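Orotidine 5'-phosphate decarboxylase (Streptomyces avermitilis, PDB 3V75) probably catalyses the decarboxylation of orotidine 5'-phosphate to UMP, releasing CO2 in the last step of de novo UMP biosynthesis. Local coordinates at residues G237-P242 with G256-A261; A202-E207 with F217-G222; A252-V257 with E292-A297; R33-R38 with N264-V269; D195-M200 with S229-D234. All blocks are in the same frame, centred on the assembly; numbering follows the deposited sequence. Where two conformers were deposited one is given.

Contact 1: residues G237-P242 with G256-A261; sequences GPLLAP and GVFGAA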
# COMPACT_ATOMS: atom_id res chain seq x y z
N GLY A 237 13.18 12.47 -14.55
CA GLY A 237 12.73 11.11 -14.29
C GLY A 237 11.41 10.86 -14.99
O GLY A 237 10.77 11.80 -15.48
N PRO A 238 11.03 9.60 -15.08
CA PRO A 238 9.85 9.24 -15.88
C PRO A 238 8.56 9.67 -15.18
O PRO A 238 8.48 9.72 -13.92
CB PRO A 238 9.93 7.71 -15.97
CG PRO A 238 10.74 7.29 -14.73
CD PRO A 238 11.74 8.43 -14.52
N LEU A 239 7.53 9.98 -15.98
CA LEU A 239 6.24 10.39 -15.41
C LEU A 239 5.23 9.34 -15.83
O LEU A 239 4.86 9.26 -17.02
CB LEU A 239 5.85 11.76 -15.99
CG LEU A 239 6.88 12.88 -15.81
CD1 LEU A 239 6.42 14.12 -16.57
CD2 LEU A 239 7.03 13.21 -14.31
N LEU A 240 4.80 8.49 -14.90
CA LEU A 240 3.84 7.45 -15.23
C LEU A 240 2.49 8.13 -15.30
O LEU A 240 2.03 8.76 -14.32
CB LEU A 240 3.84 6.38 -14.16
CG LEU A 240 2.78 5.29 -14.26
CD1 LEU A 240 3.01 4.44 -15.53
CD2 LEU A 240 2.82 4.42 -12.99
N ALA A 241 1.85 8.05 -16.47
CA ALA A 241 0.64 8.82 -16.70
C ALA A 241 -0.53 7.90 -16.95
O ALA A 241 -0.76 7.50 -18.09
CB ALA A 241 0.84 9.79 -17.86
N PRO A 242 -1.30 7.58 -15.92
CA PRO A 242 -2.53 6.82 -16.17
C PRO A 242 -3.60 7.69 -16.88
O PRO A 242 -3.58 8.98 -16.84
CB PRO A 242 -2.98 6.40 -14.76
CG PRO A 242 -2.24 7.27 -13.81
CD PRO A 242 -1.09 7.93 -14.51
N GLY A 256 0.49 18.62 -25.52
CA GLY A 256 -0.09 19.80 -24.91
C GLY A 256 -0.27 19.66 -23.39
O GLY A 256 -0.16 20.64 -22.66
N VAL A 257 -0.58 18.45 -22.93
CA VAL A 257 -0.80 18.22 -21.50
C VAL A 257 0.54 18.33 -20.71
O VAL A 257 0.61 19.04 -19.68
CB VAL A 257 -1.47 16.83 -21.24
CG1 VAL A 257 -1.53 16.51 -19.73
CG2 VAL A 257 -2.87 16.80 -21.80
N PHE A 258 1.58 17.69 -21.23
CA PHE A 258 2.85 17.56 -20.51
C PHE A 258 3.95 18.53 -20.92
O PHE A 258 4.99 18.60 -20.24
CB PHE A 258 3.35 16.12 -20.59
CG PHE A 258 2.55 15.17 -19.77
CD1 PHE A 258 1.54 14.39 -20.34
CD2 PHE A 258 2.79 15.07 -18.39
CE1 PHE A 258 0.78 13.53 -19.55
CE2 PHE A 258 2.04 14.21 -17.61
CZ PHE A 258 1.05 13.44 -18.17
N GLY A 259 3.76 19.30 -22.00
CA GLY A 259 4.82 20.22 -22.42
C GLY A 259 6.10 19.49 -22.82
O GLY A 259 6.05 18.33 -23.28
N ALA A 260 7.25 20.13 -22.58
CA ALA A 260 8.54 19.54 -22.93
C ALA A 260 8.76 18.22 -22.20
O ALA A 260 9.43 17.31 -22.71
CB ALA A 260 9.66 20.50 -22.62
N ALA A 261 8.15 18.07 -21.02
CA ALA A 261 8.32 16.84 -20.28
C ALA A 261 7.64 15.62 -20.91
O ALA A 261 7.79 14.49 -20.41
CB ALA A 261 7.82 17.01 -18.84
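Apolar contacts between L239, A241, F258 and A261 carry the meeting of strand 239-241 with the chain at 256-261, an example of how a TIM barrel covers the outer side of its wall. In the beta-alpha-beta unit formed by strand 239-241, helix 254-258 and strand 265-269, L239 and A241 both point their CB atoms toward 256-261. The aromatic contacts come first: CB of A241 approaches the far end of the F258 ring, 3.7 Å from CZ, and CD1 of L239 lies 4.2 Å from CD2 of F258, both meeting the ring obliquely. With CG anti to its carbonyl carbon (chi1 -72°), F258 sends this ring from the helix to the strand. The aliphatic contact is that of L239 CD1 with A261 CB, at 3.9 Å. One branch of L239 is thereby shared between the ring and the methyl of A261. G259 leaves helical geometry with a positive phi, which favours glycine, and the chain turns to bring A261 back to L239. L228 and L233 also touch F258, and V265 of the next strand packs on both A241 and F258. Buried and apolar, the join rests on the fit and burial of hydrocarbon and not on directional bonds.

Contact 2: residues A202-E207 with F217-G222; sequences AHLAAE and FGAVVG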
# COMPACT_ATOMS: atom_id res chain seq x y z
N ALA A 202 10.08 18.08 -6.45
CA ALA A 202 11.40 18.62 -6.17
C ALA A 202 12.34 17.56 -5.56
O ALA A 202 13.55 17.54 -5.88
CB ALA A 202 11.33 19.85 -5.25
N HIS A 203 11.82 16.72 -4.67
CA HIS A 203 12.65 15.64 -4.12
C HIS A 203 13.13 14.73 -5.24
O HIS A 203 14.29 14.29 -5.25
CB HIS A 203 11.84 14.77 -3.15
CG HIS A 203 11.68 15.34 -1.78
ND1 HIS A 203 12.75 15.64 -0.97
CD2 HIS A 203 10.57 15.57 -1.04
CE1 HIS A 203 12.31 16.06 0.21
NE2 HIS A 203 10.99 16.02 0.19
N LEU A 204 12.23 14.41 -6.18
CA LEU A 204 12.60 13.54 -7.29
C LEU A 204 13.64 14.20 -8.20
O LEU A 204 14.59 13.51 -8.65
CB LEU A 204 11.37 13.13 -8.09
CG LEU A 204 10.40 12.23 -7.32
CD1 LEU A 204 9.06 12.22 -8.06
CD2 LEU A 204 10.95 10.80 -7.16
N ALA A 205 13.49 15.50 -8.47
CA ALA A 205 14.47 16.20 -9.30
C ALA A 205 15.85 16.10 -8.64
O ALA A 205 16.87 15.83 -9.32
CB ALA A 205 14.09 17.65 -9.53
N ALA A 206 15.88 16.24 -7.31
CA ALA A 206 17.16 16.14 -6.60
C ALA A 206 17.69 14.71 -6.67
O ALA A 206 18.89 14.49 -6.86
CB ALA A 206 17.03 16.60 -5.16
N GLU A 207 16.79 13.74 -6.58
CA GLU A 207 17.17 12.33 -6.62
C GLU A 207 17.83 11.94 -7.94
O GLU A 207 18.70 11.08 -7.98
CB GLU A 207 15.95 11.43 -6.38
CG GLU A 207 16.31 10.05 -5.91
CD GLU A 207 16.82 10.07 -4.47
OE1 GLU A 207 16.05 10.45 -3.54
OE2 GLU A 207 17.99 9.70 -4.25
N PHE A 217 13.97 7.64 -10.81
CA PHE A 217 12.97 7.95 -9.79
C PHE A 217 11.92 8.88 -10.37
O PHE A 217 12.17 10.04 -10.65
CB PHE A 217 13.68 8.44 -8.51
CG PHE A 217 14.63 7.39 -8.00
CD1 PHE A 217 14.14 6.27 -7.34
CD2 PHE A 217 15.98 7.43 -8.32
CE1 PHE A 217 15.00 5.22 -6.95
CE2 PHE A 217 16.84 6.39 -7.92
CZ PHE A 217 16.34 5.29 -7.24
N GLY A 218 10.75 8.30 -10.60
CA GLY A 218 9.70 9.00 -11.34
C GLY A 218 8.53 9.34 -10.46
O GLY A 218 8.51 9.05 -9.25
N ALA A 219 7.53 10.00 -11.07
CA ALA A 219 6.31 10.41 -10.39
C ALA A 219 5.09 9.84 -11.13
O ALA A 219 5.14 9.68 -12.35
CB ALA A 219 6.19 11.95 -10.38
N VAL A 220 4.01 9.59 -10.39
CA VAL A 220 2.72 9.33 -11.01
C VAL A 220 2.01 10.69 -11.18
O VAL A 220 1.83 11.43 -10.20
CB VAL A 220 1.86 8.37 -10.16
CG1 VAL A 220 0.51 8.13 -10.89
CG2 VAL A 220 2.64 7.05 -9.94
N VAL A 221 1.66 11.02 -12.43
CA VAL A 221 1.04 12.30 -12.78
C VAL A 221 -0.08 11.99 -13.77
O VAL A 221 0.19 11.54 -14.90
CB VAL A 221 2.05 13.24 -13.46
CG1 VAL A 221 1.41 14.59 -13.80
CG2 VAL A 221 3.25 13.47 -12.53
N GLY A 222 -1.31 12.18 -13.34
CA GLY A 222 -2.47 11.83 -14.16
C GLY A 222 -2.58 12.66 -15.43
O GLY A 222 -2.50 13.91 -15.37
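L204 has CG anti to its carbonyl carbon and an extended chi2, which carries its two methyls to the strand, whereas E207 has CG opposite the backbone N (chi1 -159°) and a chain bent at chi2, bringing its CG methylene against the F217 ring. The two residues lie one helical turn apart on helix 196-207 and face strand 217-221 of the barrel wall. The axes of the short segments run 8.1 Å apart and nearly antiparallel, at 158°, the usual relation of a TIM-barrel helix to the strand it covers. The branches of L204 divide the work: CD1 sits 3.4 Å from the backbone O of G218 and 3.7 Å from CB of A219, while CD2 meets CB of F217 at 3.9 Å. G218 has no side chain, and its carbonyl oxygen is approached by both leucine methyls. Farther along the helix, CG of E207 comes obliquely to the F217 ring, 3.6 Å from CD2, with the carboxylate and ring planes 68° apart. Replacing L204 by an alanine would probably open a gap over G218 and leave the methyl of A219 without its partner on the helix. The carboxylate of E207 looks to other partners: OE1 is hydrogen-bonded to Y154 OH, and OE2 is in a salt bridge with R165 NH2. The chemistry of this one residue is thus divided, its apolar stem packing on F217 while its charged end is tied to Y154 and R165 outside the two segments.

Contact 3: residues A252-V257 with E292-A297; sequences ADLPGV and EEIRAA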
# COMPACT_ATOMS: atom_id res chain seq x y z
N ALA A 252 -2.75 12.18 -29.13
CA ALA A 252 -2.45 13.47 -29.74
C ALA A 252 -2.45 14.63 -28.75
O ALA A 252 -1.87 15.68 -29.01
CB ALA A 252 -3.44 13.75 -30.90
N ASP A 253 -3.13 14.45 -27.60
CA ASP A 253 -3.24 15.50 -26.57
C ASP A 253 -2.02 15.55 -25.66
O ASP A 253 -1.86 16.53 -24.93
CB ASP A 253 -4.42 15.23 -25.63
CG ASP A 253 -5.77 15.18 -26.36
OD1 ASP A 253 -5.98 15.97 -27.31
OD2 ASP A 253 -6.61 14.30 -25.99
N LEU A 254 -1.21 14.48 -25.65
CA LEU A 254 -0.16 14.40 -24.61
C LEU A 254 0.89 15.52 -24.65
O LEU A 254 1.28 16.03 -23.60
CB LEU A 254 0.52 13.02 -24.58
CG LEU A 254 -0.47 11.87 -24.38
CD1 LEU A 254 0.25 10.54 -24.35
CD2 LEU A 254 -1.35 12.10 -23.10
N PRO A 255 1.37 15.89 -25.85
CA PRO A 255 2.32 17.01 -25.85
C PRO A 255 1.75 18.29 -25.24
O PRO A 255 2.46 18.99 -24.52
CB PRO A 255 2.68 17.16 -27.35
CG PRO A 255 2.55 15.76 -27.85
CD PRO A 255 1.35 15.18 -27.15
N GLY A 256 0.49 18.62 -25.52
CA GLY A 256 -0.09 19.80 -24.91
C GLY A 256 -0.27 19.66 -23.39
O GLY A 256 -0.16 20.64 -22.66
N VAL A 257 -0.58 18.45 -22.93
CA VAL A 257 -0.80 18.22 -21.50
C VAL A 257 0.54 18.33 -20.71
O VAL A 257 0.61 19.04 -19.68
CB VAL A 257 -1.47 16.83 -21.24
CG1 VAL A 257 -1.53 16.51 -19.73
CG2 VAL A 257 -2.87 16.80 -21.80
N GLU A 292 2.16 3.83 -31.68
CA GLU A 292 2.50 4.63 -32.85
C GLU A 292 1.92 6.03 -32.79
O GLU A 292 2.58 7.00 -33.20
CB GLU A 292 2.05 3.94 -34.13
CG GLU A 292 2.30 4.78 -35.36
CD GLU A 292 3.79 5.27 -35.47
OE1 GLU A 292 4.04 6.40 -35.99
OE2 GLU A 292 4.73 4.55 -35.03
N GLU A 293 0.68 6.14 -32.33
CA GLU A 293 0.08 7.47 -32.24
C GLU A 293 0.79 8.36 -31.24
O GLU A 293 0.95 9.57 -31.46
CB GLU A 293 -1.38 7.37 -31.83
CG GLU A 293 -2.24 6.80 -32.94
CD GLU A 293 -3.70 6.62 -32.48
OE1 GLU A 293 -4.04 6.73 -31.27
OE2 GLU A 293 -4.52 6.28 -33.36
N ILE A 294 1.20 7.77 -30.12
CA ILE A 294 1.94 8.54 -29.12
C ILE A 294 3.31 8.92 -29.69
O ILE A 294 3.71 10.08 -29.60
CB ILE A 294 2.10 7.76 -27.82
CG1 ILE A 294 0.71 7.49 -27.22
CG2 ILE A 294 3.00 8.54 -26.84
CD1 ILE A 294 0.71 6.46 -26.09
N ARG A 295 4.02 7.97 -30.31
CA ARG A 295 5.31 8.25 -30.94
C ARG A 295 5.19 9.42 -31.90
O ARG A 295 6.00 10.35 -31.88
CB ARG A 295 5.84 7.00 -31.68
CG ARG A 295 7.31 7.08 -32.15
CD ARG A 295 7.53 6.37 -33.49
NE ARG A 295 6.66 6.99 -34.50
CZ ARG A 295 6.94 8.10 -35.20
NH1 ARG A 295 8.14 8.70 -35.10
NH2 ARG A 295 6.04 8.56 -36.04
N ALA A 296 4.16 9.39 -32.75
CA ALA A 296 3.97 10.44 -33.75
C ALA A 296 3.64 11.78 -33.09
O ALA A 296 4.13 12.85 -33.53
CB ALA A 296 2.87 10.05 -34.68
N ALA A 297 2.83 11.77 -32.04
CA ALA A 297 2.48 13.04 -31.40
C ALA A 297 3.72 13.69 -30.79
O ALA A 297 3.93 14.90 -30.91
CB ALA A 297 1.41 12.83 -30.33
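The puckered pyrrolidine ring of P255 meets the A297 backbone with its CG corner, 3.5 Å from O of A297, while the neighbouring CD lies 4.0 Å from the CB of the same alanine. The flat group nearby, the guanidinium of R295, has the carboxylate of E292 at its edge and in its plane, in one of two deposited conformers. This is the helical layer outside a TIM barrel, where short helix 254-258 packs beside the long C-terminal helix 280-299. Small residues allow the close approach: the CA atoms of A252 and A297 are 5.2 Å apart, and the A297 methyl nestles against both A252 and P255. Deeper in, a branched pair, L254 and I294, takes over. P251 also touches I294, and I244 touches L254, so loops help to cover this inner part. The salt bridge of R295 with E292 stays within helix 280-299, between residues three apart, and crosses to no partner in 252-257; because the arginine has a second conformer, this side-on grip is tentative. On the buried side the contact comes down to one methyl pair, L254 CD1 and I294 CG2, 4.2 Å apart.

Contact 4: residues R33-R38 with N264-V269; sequences RAMDDR and NVVPNV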
# COMPACT_ATOMS: atom_id res chain seq x y z
N ARG A 33 15.53 3.45 -23.30
CA ARG A 33 15.82 2.57 -24.44
C ARG A 33 14.61 1.74 -24.86
O ARG A 33 14.36 1.58 -26.07
CB ARG A 33 17.05 1.68 -24.10
CG ARG A 33 17.39 0.61 -25.12
CD ARG A 33 18.86 0.09 -24.95
NE ARG A 33 19.71 1.06 -24.22
CZ ARG A 33 19.99 0.96 -22.92
NH1 ARG A 33 19.47 -0.06 -22.22
NH2 ARG A 33 20.77 1.88 -22.30
N ALA A 34 13.85 1.22 -23.89
CA ALA A 34 12.71 0.36 -24.19
C ALA A 34 11.63 1.15 -24.95
O ALA A 34 11.05 0.64 -25.93
CB ALA A 34 12.12 -0.21 -22.92
N MSE A 35 11.34 2.37 -24.50
CA MSE A 35 10.34 3.17 -25.19
C MSE A 35 10.82 3.55 -26.58
O MSE A 35 9.98 3.63 -27.49
CB MSE A 35 9.92 4.40 -24.37
CG MSE A 35 9.10 3.99 -23.12
SE MSE A 35 8.07 5.40 -22.37
CE MSE A 35 9.50 6.53 -21.84
N ASP A 36 12.12 3.77 -26.78
CA ASP A 36 12.63 4.06 -28.13
C ASP A 36 12.46 2.81 -29.02
O ASP A 36 12.07 2.90 -30.20
CB ASP A 36 14.13 4.40 -28.14
CG ASP A 36 14.48 5.77 -27.51
OD1 ASP A 36 13.62 6.67 -27.42
OD2 ASP A 36 15.69 5.94 -27.10
N ASP A 37 12.80 1.64 -28.47
CA ASP A 37 12.87 0.40 -29.26
C ASP A 37 11.47 -0.15 -29.57
O ASP A 37 11.18 -0.52 -30.69
CB ASP A 37 13.64 -0.69 -28.51
CG ASP A 37 15.15 -0.44 -28.46
OD1 ASP A 37 15.69 0.42 -29.17
OD2 ASP A 37 15.81 -1.13 -27.63
N ARG A 38 10.60 -0.21 -28.57
CA ARG A 38 9.29 -0.84 -28.73
C ARG A 38 8.15 0.16 -28.85
O ARG A 38 7.02 -0.24 -29.14
CB ARG A 38 9.01 -1.78 -27.55
CG ARG A 38 9.93 -2.99 -27.52
CD ARG A 38 9.49 -3.94 -26.44
NE ARG A 38 10.26 -5.19 -26.48
CZ ARG A 38 9.94 -6.28 -25.79
NH1 ARG A 38 8.85 -6.29 -25.01
NH2 ARG A 38 10.69 -7.39 -25.90
N ASN A 264 9.45 12.37 -21.35
CA ASN A 264 9.71 11.51 -20.19
C ASN A 264 8.46 10.80 -19.68
O ASN A 264 8.52 10.11 -18.66
CB ASN A 264 10.30 12.36 -19.04
CG ASN A 264 11.69 12.88 -19.37
OD1 ASN A 264 12.33 12.42 -20.32
ND2 ASN A 264 12.19 13.82 -18.55
N VAL A 265 7.34 10.92 -20.39
CA VAL A 265 6.11 10.29 -19.97
C VAL A 265 6.10 8.81 -20.34
O VAL A 265 6.48 8.43 -21.47
CB VAL A 265 4.87 11.01 -20.60
CG1 VAL A 265 3.59 10.22 -20.38
CG2 VAL A 265 4.74 12.40 -20.01
N VAL A 266 5.63 7.99 -19.40
CA VAL A 266 5.32 6.59 -19.61
C VAL A 266 3.80 6.55 -19.67
O VAL A 266 3.12 6.55 -18.64
CB VAL A 266 5.82 5.72 -18.43
CG1 VAL A 266 5.45 4.25 -18.67
CG2 VAL A 266 7.33 5.89 -18.27
N PRO A 267 3.24 6.52 -20.89
CA PRO A 267 1.77 6.64 -21.00
C PRO A 267 1.15 5.27 -20.73
O PRO A 267 1.46 4.31 -21.42
CB PRO A 267 1.55 7.04 -22.48
CG PRO A 267 2.97 7.27 -23.05
CD PRO A 267 3.89 6.44 -22.20
N ASN A 268 0.28 5.18 -19.74
CA ASN A 268 -0.31 3.92 -19.40
C ASN A 268 -1.74 3.82 -19.95
O ASN A 268 -2.60 4.66 -19.63
CB ASN A 268 -0.35 3.74 -17.87
CG ASN A 268 -1.03 2.46 -17.47
OD1 ASN A 268 -2.25 2.42 -17.19
ND2 ASN A 268 -0.28 1.38 -17.49
N VAL A 269 -1.99 2.80 -20.78
CA VAL A 269 -3.32 2.50 -21.30
C VAL A 269 -3.82 1.21 -20.64
O VAL A 269 -3.08 0.22 -20.61
CB VAL A 269 -3.26 2.28 -22.83
CG1 VAL A 269 -4.66 2.00 -23.39
CG2 VAL A 269 -2.60 3.46 -23.58
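M35, on helix 27-38, and V266, on strand 265-269, face each other where the helix crosses the strand at 59°, with the axes of the two short segments 10.8 Å apart. The strand is the last of the eight that close the TIM barrel, while the helix comes before the first strand, so the contact joins the two ends of the barrel in sequence, with 225 residues between the segments. One side chain spans the distance. M35, present as selenomethionine, has CG anti to its carbonyl carbon (chi1 -70°), and the extended chi2 carries the selenium out to the strand; the bend at chi3 then turns the CE methyl alongside the backbone. There SE approaches V266 CG2 at 4.2 Å and P267 CD at 4.3 Å. The valine offers the branch that lies beside its own backbone N, and the proline offers the ring carbon bonded to its nitrogen. V265 points its side chain away from the helix and contributes through its backbone carbonyl. The meeting is buried, and its contacts between side chains are apolar, though SE comes closest to a backbone oxygen. Around it, V266 is also covered by C42 of the first strand and by L240 of the seventh, while I294 of helix 280-299 packs on P267. The arginines at the two ends of 33-38 find partners away from this interface: R33 forms a salt bridge with E25, and R38 donates to the backbone oxygens of G76, V79 and A110. SE and CE of M35 both lie against the carbonyl of V265, 3.5 Å and 3.6 Å from its O atom.

Contact 5: residues D195-M200 with S229-D234; sequences DVAATM and SSYDLD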
# COMPACT_ATOMS: atom_id res chain seq x y z
N ASP A 195 3.32 23.14 -2.43
CA ASP A 195 2.36 22.14 -1.99
C ASP A 195 3.00 20.76 -1.91
O ASP A 195 4.19 20.60 -2.24
CB ASP A 195 1.02 22.14 -2.77
CG ASP A 195 1.15 21.77 -4.21
OD1 ASP A 195 2.20 21.22 -4.66
OD2 ASP A 195 0.14 22.01 -4.95
N VAL A 196 2.23 19.78 -1.45
CA VAL A 196 2.74 18.44 -1.27
C VAL A 196 3.25 17.86 -2.58
O VAL A 196 4.35 17.29 -2.64
CB VAL A 196 1.67 17.55 -0.62
CG1 VAL A 196 2.02 16.07 -0.77
CG2 VAL A 196 1.51 17.96 0.86
N ALA A 197 2.46 18.01 -3.66
CA ALA A 197 2.90 17.48 -4.95
C ALA A 197 4.21 18.11 -5.41
O ALA A 197 5.11 17.40 -5.88
CB ALA A 197 1.81 17.70 -6.03
N ALA A 198 4.29 19.44 -5.32
CA ALA A 198 5.49 20.14 -5.77
C ALA A 198 6.71 19.70 -4.94
O ALA A 198 7.84 19.66 -5.44
CB ALA A 198 5.30 21.65 -5.69
N THR A 199 6.46 19.42 -3.67
CA THR A 199 7.53 18.98 -2.77
C THR A 199 8.04 17.64 -3.24
O THR A 199 9.27 17.43 -3.32
CB THR A 199 6.96 18.89 -1.32
OG1 THR A 199 6.58 20.20 -0.92
CG2 THR A 199 8.03 18.34 -0.35
N MSE A 200 7.13 16.72 -3.60
CA MSE A 200 7.56 15.42 -4.09
C MSE A 200 8.34 15.55 -5.41
O MSE A 200 9.36 14.89 -5.61
CB MSE A 200 6.37 14.46 -4.27
CG MSE A 200 5.59 14.22 -3.00
SE MSE A 200 6.77 13.61 -1.54
CE MSE A 200 5.51 13.93 -0.08
N SER A 229 0.28 22.66 -15.70
CA SER A 229 1.12 23.80 -16.03
C SER A 229 1.59 24.54 -14.76
O SER A 229 2.48 25.40 -14.84
CB SER A 229 0.41 24.78 -16.99
OG SER A 229 -0.77 25.25 -16.38
N SER A 230 0.96 24.25 -13.62
CA SER A 230 1.33 24.87 -12.35
C SER A 230 2.45 24.11 -11.66
O SER A 230 2.92 24.55 -10.60
CB SER A 230 0.12 24.91 -11.42
OG SER A 230 -0.83 25.84 -11.93
N TYR A 231 2.90 23.01 -12.25
CA TYR A 231 3.95 22.17 -11.66
C TYR A 231 5.16 22.09 -12.56
O TYR A 231 5.03 22.09 -13.80
CB TYR A 231 3.41 20.77 -11.37
CG TYR A 231 2.36 20.85 -10.31
CD1 TYR A 231 2.72 20.88 -8.95
CD2 TYR A 231 1.00 21.01 -10.64
CE1 TYR A 231 1.75 21.03 -7.95
CE2 TYR A 231 0.02 21.17 -9.64
CZ TYR A 231 0.41 21.16 -8.30
OH TYR A 231 -0.56 21.30 -7.34
N ASP A 232 6.34 22.00 -11.95
CA ASP A 232 7.58 21.77 -12.70
C ASP A 232 7.80 20.27 -12.85
O ASP A 232 8.25 19.58 -11.93
CB ASP A 232 8.77 22.39 -11.95
CG ASP A 232 10.05 22.28 -12.73
OD1 ASP A 232 10.06 21.69 -13.83
OD2 ASP A 232 11.09 22.77 -12.20
N LEU A 233 7.45 19.76 -14.02
CA LEU A 233 7.55 18.33 -14.29
C LEU A 233 8.93 17.94 -14.85
O LEU A 233 9.15 16.76 -15.16
CB LEU A 233 6.44 17.89 -15.26
CG LEU A 233 5.03 18.14 -14.75
CD1 LEU A 233 3.99 17.66 -15.82
CD2 LEU A 233 4.80 17.46 -13.42
N ASP A 234 9.84 18.91 -14.96
CA ASP A 234 11.23 18.75 -15.41
C ASP A 234 12.00 18.08 -14.26
O ASP A 234 12.83 18.78 -13.65
CB ASP A 234 11.90 20.14 -15.64
CG ASP A 234 13.26 20.04 -16.39
OD1 ASP A 234 13.68 18.92 -16.70
OD2 ASP A 234 13.88 21.12 -16.67
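Y231 and D195 cross at about a right angle, yet their flat ends lie almost in one plane, with the carboxylate and the phenol ring turned only 18° apart. D195 is the N-cap of helix 196-207 in the TIM barrel, and its carboxylate joins the start of that helix to the loop between strands 217-221 and 239-241. The aspartate meets the ring at its edge. Y231 OH donates to OD2, on the syn lone pair, at 2.6 Å, while OD1 lies near CE1 of the ring. The cap uses the other oxygen: A198 N donates to OD1 at 2.8 Å with an angle of 164°. A chi1 of 65° sets CG of D195 between its backbone N and carbonyl carbon, turning the carboxylate back over the first turn of the helix. One carboxylate thus serves two donors, which fix its rotation. An alanine in place of D195 would probably leave the phenol OH of Y231 without its acceptor and the backbone N of A198 uncapped. Beside the polar pair, A197 CB packs obliquely on the ring, 3.8 Å from CE1, and L176 and L201 also touch Y231. The next helical residues, T199 and M200, pack on E184 of the second subunit. Further along the loop D232 makes an Asx turn, its OD1 taking the backbone N of D234 at 3.0 Å from above the carboxylate plane.

Along the chain, contact 4 opens first and closes late, so that contacts 5, 2 and 1 are nested within its loop; contact 2 lies inside contact 5, contact 1 follows both, and contact 3 crosses contact 4. Backbone pairing of L240 with A219 and V221, and of L239 with V266, ties contacts 1, 2 and 4 into one barrel sheet. Contacts 2 and 5 share helix 196-207, centres about 9 Å apart; contacts 1 and 3 share helix 254-258. L233 of contact 5 packs on L239, F258 and A261, and P267 of contact 4 on L254 and I294. Contacts 1, 2 and 4 thus join strands six to eight to helices, while contacts 3 and 5 join parts outside the sheet.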